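Local coordinates for protein mosquitocidal toxin (Lysinibacillus sphaericus, PDB 2VSE) that probably kills mosquito larvae by ADP-ribosylating proteins of their cells, using an N-terminal enzyme domain joined to four ricin-B-like lectin domains that probably bind sugars, at residues A747-I752 and L777-Y782; L753-Y758 and T768-T773. One frame throughout, in Å; residues are numbered along the deposited sequence.

Interaction 1 of 2, residues A747-I752 and L777-Y782; sequences AYQIHI and LRSYWY
Tyr-748 and Trp-781 form the antiparallel hydrogen-bonded pair that joins these strands, whose short axes come within 4.2 Å and run at 126° to each other. The bond from Tyr-748 N to Trp-781 O is short and nearly straight, 2.7 Å; the return bond from Trp-781 N to Tyr-748 O, 2.8 Å, is bent. Beyond Gln-749 the backbones part, and a water fits between them, accepting from Ile-750 N at 2.9 Å and lying 2.6 Å from Ser-779 O.

On one side of the sheet Gln-749 lies over a face of the Tyr-780 ring, its amide plane only 9° from the ring plane and its CG 3.7 Å from the ring centroid. With CG beside the backbone N (chi1 -75°) and the chain extended beyond it, the amide reaches far enough for NE2 to bond Ser-779 OG at 3.0 Å, close to the amide plane. Ser-779 OG also bonds Asp-776 O, and Tyr-780 OH is held by Asn-774 and Asn-742. On the other side, Ile-750 CD1 packs 3.9 Å from Trp-781 CB, the two side chains crossing at about a right angle.

All the touching residues are buried. Strand 747-752 is flanked by strands 737-742 and 755-758; Trp-781 leans on strand 791-796, and its NE1 bonds Leu-757 O.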
ATOM      1  N   ALA A 747      -5.152 -28.041 -15.996  1.00 48.65           N
ATOM      2  CA  ALA A 747      -6.057 -28.875 -15.222  1.00 48.47           C
ATOM      3  C   ALA A 747      -5.304 -29.823 -14.271  1.00 48.38           C
ATOM      4  O   ALA A 747      -4.088 -29.998 -14.375  1.00 48.83           O
ATOM      5  CB  ALA A 747      -7.008 -29.657 -16.163  1.00 48.00           C
ATOM      6  N   TYR A 748      -6.046 -30.423 -13.351  1.00 48.31           N
ATOM      7  CA  TYR A 748      -5.509 -31.306 -12.327  1.00 48.19           C
ATOM      8  C   TYR A 748      -6.009 -32.741 -12.449  1.00 48.29           C
ATOM      9  O   TYR A 748      -7.198 -32.999 -12.716  1.00 47.72           O
ATOM     10  CB  TYR A 748      -5.945 -30.802 -10.954  1.00 47.84           C
ATOM     11  CG  TYR A 748      -5.458 -29.421 -10.626  1.00 48.36           C
ATOM     12  CD1 TYR A 748      -4.321 -29.225  -9.833  1.00 47.44           C
ATOM     13  CD2 TYR A 748      -6.124 -28.306 -11.120  1.00 47.56           C
ATOM     14  CE1 TYR A 748      -3.878 -27.940  -9.538  1.00 48.27           C
ATOM     15  CE2 TYR A 748      -5.700 -27.034 -10.835  1.00 47.25           C
ATOM     16  CZ  TYR A 748      -4.581 -26.850 -10.046  1.00 48.28           C
ATOM     17  OH  TYR A 748      -4.185 -25.565  -9.780  1.00 48.67           O
ATOM     18  N   GLN A 749      -5.105 -33.681 -12.229  1.00 48.10           N
ATOM     19  CA  GLN A 749      -5.559 -34.998 -11.843  1.00 47.96           C
ATOM     20  C   GLN A 749      -5.678 -34.976 -10.334  1.00 48.34           C
ATOM     21  O   GLN A 749      -4.876 -34.321  -9.638  1.00 48.83           O
ATOM     22  CB  GLN A 749      -4.650 -36.103 -12.371  1.00 47.49           C
ATOM     23  CG  GLN A 749      -4.841 -36.343 -13.855  1.00 45.87           C
ATOM     24  CD  GLN A 749      -3.771 -37.210 -14.446  1.00 46.55           C
ATOM     25  OE1 GLN A 749      -2.587 -36.936 -14.275  1.00 50.39           O
ATOM     26  NE2 GLN A 749      -4.168 -38.254 -15.161  1.00 44.24           N
ATOM     27  N   ILE A 750      -6.733 -35.612  -9.840  1.00 48.27           N
ATOM     28  CA  ILE A 750      -7.040 -35.618  -8.418  1.00 48.09           C
ATOM     29  C   ILE A 750      -7.073 -37.082  -8.007  1.00 48.30           C
ATOM     30  O   ILE A 750      -7.934 -37.846  -8.458  1.00 48.45           O
ATOM     31  CB  ILE A 750      -8.386 -34.896  -8.137  1.00 48.47           C
ATOM     32  CG1 ILE A 750      -8.345 -33.450  -8.664  1.00 46.67           C
ATOM     33  CG2 ILE A 750      -8.733 -34.956  -6.648  1.00 48.97           C
ATOM     34  CD1 ILE A 750      -9.707 -32.744  -8.657  1.00 47.40           C
ATOM     35  N   HIS A 751      -6.106 -37.488  -7.190  1.00 48.25           N
ATOM     36  CA  HIS A 751      -5.877 -38.919  -6.960  1.00 48.34           C
ATOM     37  C   HIS A 751      -5.401 -39.301  -5.557  1.00 48.49           C
ATOM     38  O   HIS A 751      -4.757 -38.499  -4.861  1.00 48.96           O
ATOM     39  CB  HIS A 751      -4.899 -39.483  -8.011  1.00 47.93           C
ATOM     40  CG  HIS A 751      -3.484 -39.038  -7.831  1.00 47.47           C
ATOM     41  ND1 HIS A 751      -2.514 -39.850  -7.283  1.00 48.70           N
ATOM     42  CD2 HIS A 751      -2.866 -37.872  -8.139  1.00 46.87           C
ATOM     43  CE1 HIS A 751      -1.358 -39.209  -7.274  1.00 46.92           C
ATOM     44  NE2 HIS A 751      -1.545 -38.006  -7.785  1.00 45.78           N
ATOM     45  N   ILE A 752      -5.702 -40.543  -5.174  1.00 47.90           N
ATOM     46  CA  ILE A 752      -5.177 -41.161  -3.967  1.00 47.41           C
ATOM     47  C   ILE A 752      -4.449 -42.406  -4.397  1.00 48.09           C
ATOM     48  O   ILE A 752      -5.068 -43.355  -4.893  1.00 48.66           O
ATOM     49  CB  ILE A 752      -6.294 -41.516  -2.964  1.00 47.41           C
ATOM     50  CG1 ILE A 752      -6.975 -40.226  -2.482  1.00 46.51           C
ATOM     51  CG2 ILE A 752      -5.735 -42.363  -1.796  1.00 44.12           C
ATOM     52  CD1 ILE A 752      -8.186 -40.450  -1.656  1.00 46.82           C
ATOM     53  N   LEU A 777      -8.483 -37.205 -20.641  1.00 48.38           N
ATOM     54  CA  LEU A 777      -9.176 -36.009 -20.155  1.00 48.23           C
ATOM     55  C   LEU A 777     -10.280 -36.301 -19.139  1.00 48.34           C
ATOM     56  O   LEU A 777     -10.661 -35.422 -18.364  1.00 48.37           O
ATOM     57  CB  LEU A 777      -9.706 -35.152 -21.315  1.00 47.90           C
ATOM     58  CG  LEU A 777      -8.648 -34.485 -22.218  1.00 47.42           C
ATOM     59  CD1 LEU A 777      -9.301 -33.630 -23.292  1.00 45.46           C
ATOM     60  CD2 LEU A 777      -7.622 -33.651 -21.422  1.00 44.16           C
ATOM     61  N   ARG A 778     -10.774 -37.535 -19.106  1.00 48.32           N
ATOM     62  CA  ARG A 778     -11.766 -37.886 -18.089  1.00 48.40           C
ATOM     63  C   ARG A 778     -11.215 -37.826 -16.661  1.00 48.40           C
ATOM     64  O   ARG A 778     -11.995 -37.713 -15.717  1.00 48.89           O
ATOM     65  CB  ARG A 778     -12.406 -39.250 -18.348  1.00 48.41           C
ATOM     66  CG  ARG A 778     -13.241 -39.354 -19.614  1.00 48.55           C
ATOM     67  CD  ARG A 778     -13.823 -40.752 -19.725  1.00 49.94           C
ATOM     68  NE  ARG A 778     -14.521 -40.939 -20.984  1.00 54.44           N
ATOM     69  CZ  ARG A 778     -15.844 -40.902 -21.119  1.00 57.62           C
ATOM     70  NH1 ARG A 778     -16.631 -40.698 -20.050  1.00 58.92           N
ATOM     71  NH2 ARG A 778     -16.386 -41.078 -22.322  1.00 56.70           N
ATOM     72  N   SER A 779      -9.894 -37.920 -16.507  1.00 48.04           N
ATOM     73  CA  SER A 779      -9.247 -37.830 -15.206  1.00 47.89           C
ATOM     74  C   SER A 779      -8.736 -36.409 -14.859  1.00 48.29           C
ATOM     75  O   SER A 779      -8.123 -36.209 -13.796  1.00 47.87           O
ATOM     76  CB  SER A 779      -8.096 -38.828 -15.130  1.00 47.48           C
ATOM     77  OG  SER A 779      -7.047 -38.443 -15.986  1.00 46.31           O
ATOM     78  N   TYR A 780      -8.992 -35.443 -15.750  1.00 48.01           N
ATOM     79  CA  TYR A 780      -8.537 -34.064 -15.572  1.00 47.77           C
ATOM     80  C   TYR A 780      -9.664 -33.150 -15.145  1.00 48.04           C
ATOM     81  O   TYR A 780     -10.786 -33.281 -15.614  1.00 48.56           O
ATOM     82  CB  TYR A 780      -7.879 -33.539 -16.844  1.00 46.99           C
ATOM     83  CG  TYR A 780      -6.450 -33.995 -16.958  1.00 47.20           C
ATOM     84  CD1 TYR A 780      -5.426 -33.331 -16.278  1.00 45.39           C
ATOM     85  CD2 TYR A 780      -6.118 -35.118 -17.727  1.00 47.38           C
ATOM     86  CE1 TYR A 780      -4.122 -33.769 -16.361  1.00 45.73           C
ATOM     87  CE2 TYR A 780      -4.818 -35.553 -17.826  1.00 44.84           C
ATOM     88  CZ  TYR A 780      -3.824 -34.880 -17.137  1.00 46.24           C
ATOM     89  OH  TYR A 780      -2.529 -35.313 -17.233  1.00 44.91           O
ATOM     90  N   TRP A 781      -9.367 -32.226 -14.240  1.00 48.03           N
ATOM     91  CA  TRP A 781     -10.394 -31.345 -13.695  1.00 47.95           C
ATOM     92  C   TRP A 781      -9.859 -29.914 -13.663  1.00 48.21           C
ATOM     93  O   TRP A 781      -8.688 -29.681 -13.309  1.00 48.25           O
ATOM     94  CB  TRP A 781     -10.786 -31.811 -12.288  1.00 47.59           C
ATOM     95  CG  TRP A 781     -11.241 -33.264 -12.289  1.00 48.56           C
ATOM     96  CD1 TRP A 781     -10.450 -34.365 -12.166  1.00 47.96           C
ATOM     97  CD2 TRP A 781     -12.584 -33.756 -12.457  1.00 47.64           C
ATOM     98  NE1 TRP A 781     -11.210 -35.506 -12.252  1.00 48.75           N
ATOM     99  CE2 TRP A 781     -12.519 -35.164 -12.426  1.00 47.45           C
ATOM    100  CE3 TRP A 781     -13.830 -33.140 -12.633  1.00 48.14           C
ATOM    101  CZ2 TRP A 781     -13.652 -35.974 -12.546  1.00 47.95           C
ATOM    102  CZ3 TRP A 781     -14.965 -33.948 -12.767  1.00 47.50           C
ATOM    103  CH2 TRP A 781     -14.865 -35.347 -12.714  1.00 47.34           C
ATOM    104  N   TYR A 782     -10.695 -28.963 -14.070  1.00 47.75           N
ATOM    105  CA  TYR A 782     -10.393 -27.553 -13.862  1.00 47.71           C
ATOM    106  C   TYR A 782     -10.924 -27.176 -12.491  1.00 48.19           C
ATOM    107  O   TYR A 782     -12.045 -27.589 -12.100  1.00 48.24           O
ATOM    108  CB  TYR A 782     -11.063 -26.677 -14.916  1.00 47.28           C
ATOM    109  CG  TYR A 782     -10.695 -27.046 -16.331  1.00 47.66           C
ATOM    110  CD1 TYR A 782      -9.458 -26.668 -16.885  1.00 47.72           C
ATOM    111  CD2 TYR A 782     -11.570 -27.792 -17.116  1.00 46.80           C
ATOM    112  CE1 TYR A 782      -9.120 -27.026 -18.193  1.00 46.53           C
ATOM    113  CE2 TYR A 782     -11.242 -28.141 -18.412  1.00 46.20           C
ATOM    114  CZ  TYR A 782     -10.032 -27.767 -18.941  1.00 46.30           C
ATOM    115  OH  TYR A 782      -9.757 -28.118 -20.240  1.00 47.85           O
TER
HETATM  116  O   HOH W   1      -8.284 -37.381 -11.464  1.00 25.05           O

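Interaction 2 of 2, residues L753-Y758 and T768-T773; sequences LDNFLY and TMRNVT
Phe-756 and Met-769 face each other as an antiparallel hydrogen-bonded pair, with Phe-756 N to Met-769 O and Met-769 N to Phe-756 O both at 2.8 Å. The first donor sits well above the carbonyl plane of Met-769, the second only slightly tilted from that of Phe-756. Leu-757 and Thr-768 follow as a non-hydrogen-bonded pair.

The tight part lies on the face that carries Phe-756. Val-772 sets its CG2 methyl over the middle of the Phe-756 ring, 3.4 Å from the centroid, while Met-769 O meets the same ring at its edge. On this side too, the first torsion of Met-769 (chi1 -77°) sets CG beside the backbone N, 3.5 Å from Tyr-758 CG, and the bend at chi2 (-85°) then carries SD above the face of that ring, 5.0 Å from its centroid: a Met-aromatic contact, though a distant one. Tyr-758 OH is tied down by Asp-776.

Toward the solvent the contact loosens. Asp-754 and Arg-770, both exposed, run side by side in the same direction, and their salt bridge is long, OD2 to NE 3.9 Å, with the charged planes 35° apart. The backbones stay closer there, Asp-754 O receiving the CA-H of Arg-770 at 3.2 Å. Asn-755 anchors its ND2 on Ile-752 O, leaving OD1 beside Arg-770 CG.

Two short strands paired across a connecting loop make this a beta hairpin, consistent with those of the beta-trefoil fold of ricin-B lectin domains.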
ATOM      1  N   LEU A 753      -3.136 -42.406  -4.195  1.00 48.56           N
ATOM      2  CA  LEU A 753      -2.258 -43.392  -4.820  1.00 49.00           C
ATOM      3  C   LEU A 753      -2.578 -43.473  -6.329  1.00 49.34           C
ATOM      4  O   LEU A 753      -2.572 -42.442  -7.008  1.00 49.11           O
ATOM      5  CB  LEU A 753      -2.333 -44.740  -4.089  1.00 48.90           C
ATOM      6  CG  LEU A 753      -1.752 -44.691  -2.663  1.00 49.53           C
ATOM      7  CD1 LEU A 753      -1.834 -46.038  -1.972  1.00 49.60           C
ATOM      8  CD2 LEU A 753      -0.300 -44.204  -2.674  1.00 48.98           C
ATOM      9  N   ASP A 754      -2.875 -44.661  -6.848  1.00 49.51           N
ATOM     10  CA  ASP A 754      -3.142 -44.822  -8.279  1.00 50.10           C
ATOM     11  C   ASP A 754      -4.654 -44.773  -8.618  1.00 49.91           C
ATOM     12  O   ASP A 754      -5.098 -45.235  -9.669  1.00 49.99           O
ATOM     13  CB  ASP A 754      -2.472 -46.106  -8.810  1.00 50.89           C
ATOM     14  CG  ASP A 754      -2.924 -47.385  -8.060  1.00 53.86           C
ATOM     15  OD1 ASP A 754      -3.603 -47.298  -7.003  1.00 57.03           O
ATOM     16  OD2 ASP A 754      -2.595 -48.498  -8.532  1.00 55.83           O
ATOM     17  N   ASN A 755      -5.441 -44.188  -7.727  1.00 49.29           N
ATOM     18  CA  ASN A 755      -6.862 -44.104  -7.920  1.00 48.97           C
ATOM     19  C   ASN A 755      -7.218 -42.671  -8.268  1.00 48.94           C
ATOM     20  O   ASN A 755      -6.905 -41.762  -7.501  1.00 49.10           O
ATOM     21  CB  ASN A 755      -7.581 -44.521  -6.642  1.00 49.14           C
ATOM     22  CG  ASN A 755      -7.192 -45.925  -6.172  1.00 49.74           C
ATOM     23  OD1 ASN A 755      -7.738 -46.913  -6.649  1.00 49.32           O
ATOM     24  ND2 ASN A 755      -6.253 -46.007  -5.227  1.00 48.36           N
ATOM     25  N   PHE A 756      -7.878 -42.474  -9.411  1.00 48.05           N
ATOM     26  CA  PHE A 756      -8.116 -41.141  -9.941  1.00 47.65           C
ATOM     27  C   PHE A 756      -9.602 -40.792  -9.981  1.00 48.15           C
ATOM     28  O   PHE A 756     -10.434 -41.601 -10.387  1.00 48.04           O
ATOM     29  CB  PHE A 756      -7.544 -41.026 -11.361  1.00 47.02           C
ATOM     30  CG  PHE A 756      -6.030 -41.060 -11.431  1.00 45.69           C
ATOM     31  CD1 PHE A 756      -5.301 -39.881 -11.643  1.00 43.84           C
ATOM     32  CD2 PHE A 756      -5.335 -42.267 -11.309  1.00 44.07           C
ATOM     33  CE1 PHE A 756      -3.894 -39.901 -11.718  1.00 44.60           C
ATOM     34  CE2 PHE A 756      -3.923 -42.305 -11.377  1.00 43.38           C
ATOM     35  CZ  PHE A 756      -3.202 -41.118 -11.581  1.00 43.92           C
ATOM     36  N   LEU A 757      -9.932 -39.580  -9.555  1.00 48.53           N
ATOM     37  CA  LEU A 757     -11.254 -39.015  -9.807  1.00 49.15           C
ATOM     38  C   LEU A 757     -11.494 -39.019 -11.315  1.00 49.22           C
ATOM     39  O   LEU A 757     -10.719 -38.433 -12.084  1.00 49.58           O
ATOM     40  CB  LEU A 757     -11.335 -37.593  -9.268  1.00 49.15           C
ATOM     41  CG  LEU A 757     -12.548 -37.277  -8.401  1.00 50.19           C
ATOM     42  CD1 LEU A 757     -12.692 -38.249  -7.218  1.00 50.35           C
ATOM     43  CD2 LEU A 757     -12.477 -35.840  -7.907  1.00 51.53           C
ATOM     44  N   TYR A 758     -12.562 -39.687 -11.737  1.00 48.76           N
ATOM     45  CA  TYR A 758     -12.734 -40.034 -13.148  1.00 47.91           C
ATOM     46  C   TYR A 758     -14.188 -39.833 -13.610  1.00 48.12           C
ATOM     47  O   TYR A 758     -15.134 -40.339 -13.005  1.00 48.18           O
ATOM     48  CB  TYR A 758     -12.315 -41.478 -13.346  1.00 46.67           C
ATOM     49  CG  TYR A 758     -12.052 -41.860 -14.771  1.00 45.86           C
ATOM     50  CD1 TYR A 758     -10.813 -41.613 -15.360  1.00 41.97           C
ATOM     51  CD2 TYR A 758     -13.043 -42.497 -15.538  1.00 44.93           C
ATOM     52  CE1 TYR A 758     -10.581 -41.960 -16.659  1.00 43.19           C
ATOM     53  CE2 TYR A 758     -12.802 -42.859 -16.846  1.00 43.31           C
ATOM     54  CZ  TYR A 758     -11.574 -42.597 -17.399  1.00 43.58           C
ATOM     55  OH  TYR A 758     -11.334 -42.967 -18.696  1.00 44.17           O
ATOM     56  N   THR A 768     -13.569 -43.708  -9.232  1.00 48.34           N
ATOM     57  CA  THR A 768     -12.156 -43.595  -8.919  1.00 48.71           C
ATOM     58  C   THR A 768     -11.500 -44.705  -9.716  1.00 49.54           C
ATOM     59  O   THR A 768     -11.775 -45.862  -9.480  1.00 50.37           O
ATOM     60  CB  THR A 768     -11.885 -43.771  -7.413  1.00 48.58           C
ATOM     61  OG1 THR A 768     -12.330 -45.067  -6.986  1.00 46.87           O
ATOM     62  CG2 THR A 768     -12.580 -42.686  -6.593  1.00 46.73           C
ATOM     63  N   MET A 769     -10.657 -44.346 -10.673  1.00 50.32           N
ATOM     64  CA  MET A 769     -10.122 -45.309 -11.622  1.00 51.40           C
ATOM     65  C   MET A 769      -8.625 -45.529 -11.495  1.00 51.00           C
ATOM     66  O   MET A 769      -7.871 -44.579 -11.317  1.00 51.22           O
ATOM     67  CB  MET A 769     -10.441 -44.831 -13.033  1.00 52.01           C
ATOM     68  CG  MET A 769     -11.868 -45.075 -13.421  1.00 55.66           C
ATOM     69  SD  MET A 769     -12.068 -46.739 -14.068  1.00 61.36           S
ATOM     70  CE  MET A 769     -10.740 -46.764 -15.267  1.00 59.29           C
ATOM     71  N   ARG A 770      -8.209 -46.781 -11.600  1.00 51.10           N
ATOM     72  CA  ARG A 770      -6.796 -47.137 -11.663  1.00 52.25           C
ATOM     73  C   ARG A 770      -6.293 -47.071 -13.107  1.00 52.03           C
ATOM     74  O   ARG A 770      -7.084 -47.081 -14.047  1.00 52.08           O
ATOM     75  CB  ARG A 770      -6.607 -48.574 -11.171  1.00 52.09           C
ATOM     76  CG  ARG A 770      -6.883 -48.811  -9.701  1.00 53.09           C
ATOM     77  CD  ARG A 770      -6.732 -50.307  -9.369  1.00 54.25           C
ATOM     78  NE  ARG A 770      -5.462 -50.866  -9.835  1.00 58.41           N
ATOM     79  CZ  ARG A 770      -5.180 -52.168  -9.864  1.00 61.08           C
ATOM     80  NH1 ARG A 770      -6.080 -53.054  -9.445  1.00 62.74           N
ATOM     81  NH2 ARG A 770      -3.999 -52.592 -10.311  1.00 60.37           N
ATOM     82  N   ASN A 771      -4.978 -47.053 -13.291  1.00 52.50           N
ATOM     83  CA  ASN A 771      -4.403 -47.287 -14.629  1.00 52.58           C
ATOM     84  C   ASN A 771      -4.658 -46.128 -15.611  1.00 52.03           C
ATOM     85  O   ASN A 771      -4.661 -46.365 -16.820  1.00 52.12           O
ATOM     86  CB  ASN A 771      -5.014 -48.561 -15.283  1.00 53.01           C
ATOM     87  CG  ASN A 771      -4.476 -49.880 -14.708  1.00 54.75           C
ATOM     88  OD1 ASN A 771      -3.264 -50.094 -14.623  1.00 57.13           O
ATOM     89  ND2 ASN A 771      -5.393 -50.797 -14.370  1.00 54.63           N
ATOM     90  N   VAL A 772      -4.898 -44.901 -15.139  1.00 51.18           N
ATOM     91  CA  VAL A 772      -5.240 -43.844 -16.101  1.00 50.64           C
ATOM     92  C   VAL A 772      -4.028 -43.302 -16.841  1.00 50.76           C
ATOM     93  O   VAL A 772      -2.961 -43.090 -16.243  1.00 51.01           O
ATOM     94  CB  VAL A 772      -6.098 -42.693 -15.513  1.00 50.62           C
ATOM     95  CG1 VAL A 772      -7.175 -43.237 -14.564  1.00 49.94           C
ATOM     96  CG2 VAL A 772      -5.232 -41.636 -14.849  1.00 50.96           C
ATOM     97  N   THR A 773      -4.181 -43.108 -18.151  1.00 50.64           N
ATOM     98  CA  THR A 773      -3.075 -42.594 -18.976  1.00 50.76           C
ATOM     99  C   THR A 773      -2.983 -41.084 -18.819  1.00 50.64           C
ATOM    100  O   THR A 773      -3.969 -40.433 -18.485  1.00 50.50           O
ATOM    101  CB  THR A 773      -3.227 -42.974 -20.477  1.00 50.93           C
ATOM    102  OG1 THR A 773      -4.274 -42.193 -21.077  1.00 52.29           O
ATOM    103  CG2 THR A 773      -3.533 -44.474 -20.632  1.00 50.40           C
TER

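In the fold
From the N terminus, strand 747-752 comes first and leads through a sharp turn into strand 755-758, whose pairing with 767-769 closes a short hairpin loop: interaction 2. The chain then runs on through 770-779 to reach strand 780-786, which comes back to 747-752 and closes the longer loop of interaction 1, with the hairpin lying wholly within it. The centres of the two contacts are about 9 Å apart. A probable backbone hydrogen bond between Ile-750 O and Leu-757 N links them, and Gln-749 NE2 packs 3.6 Å from Val-772 CG2. Together they knit four consecutive strands of the last ricin-B-like domain into one antiparallel sheet.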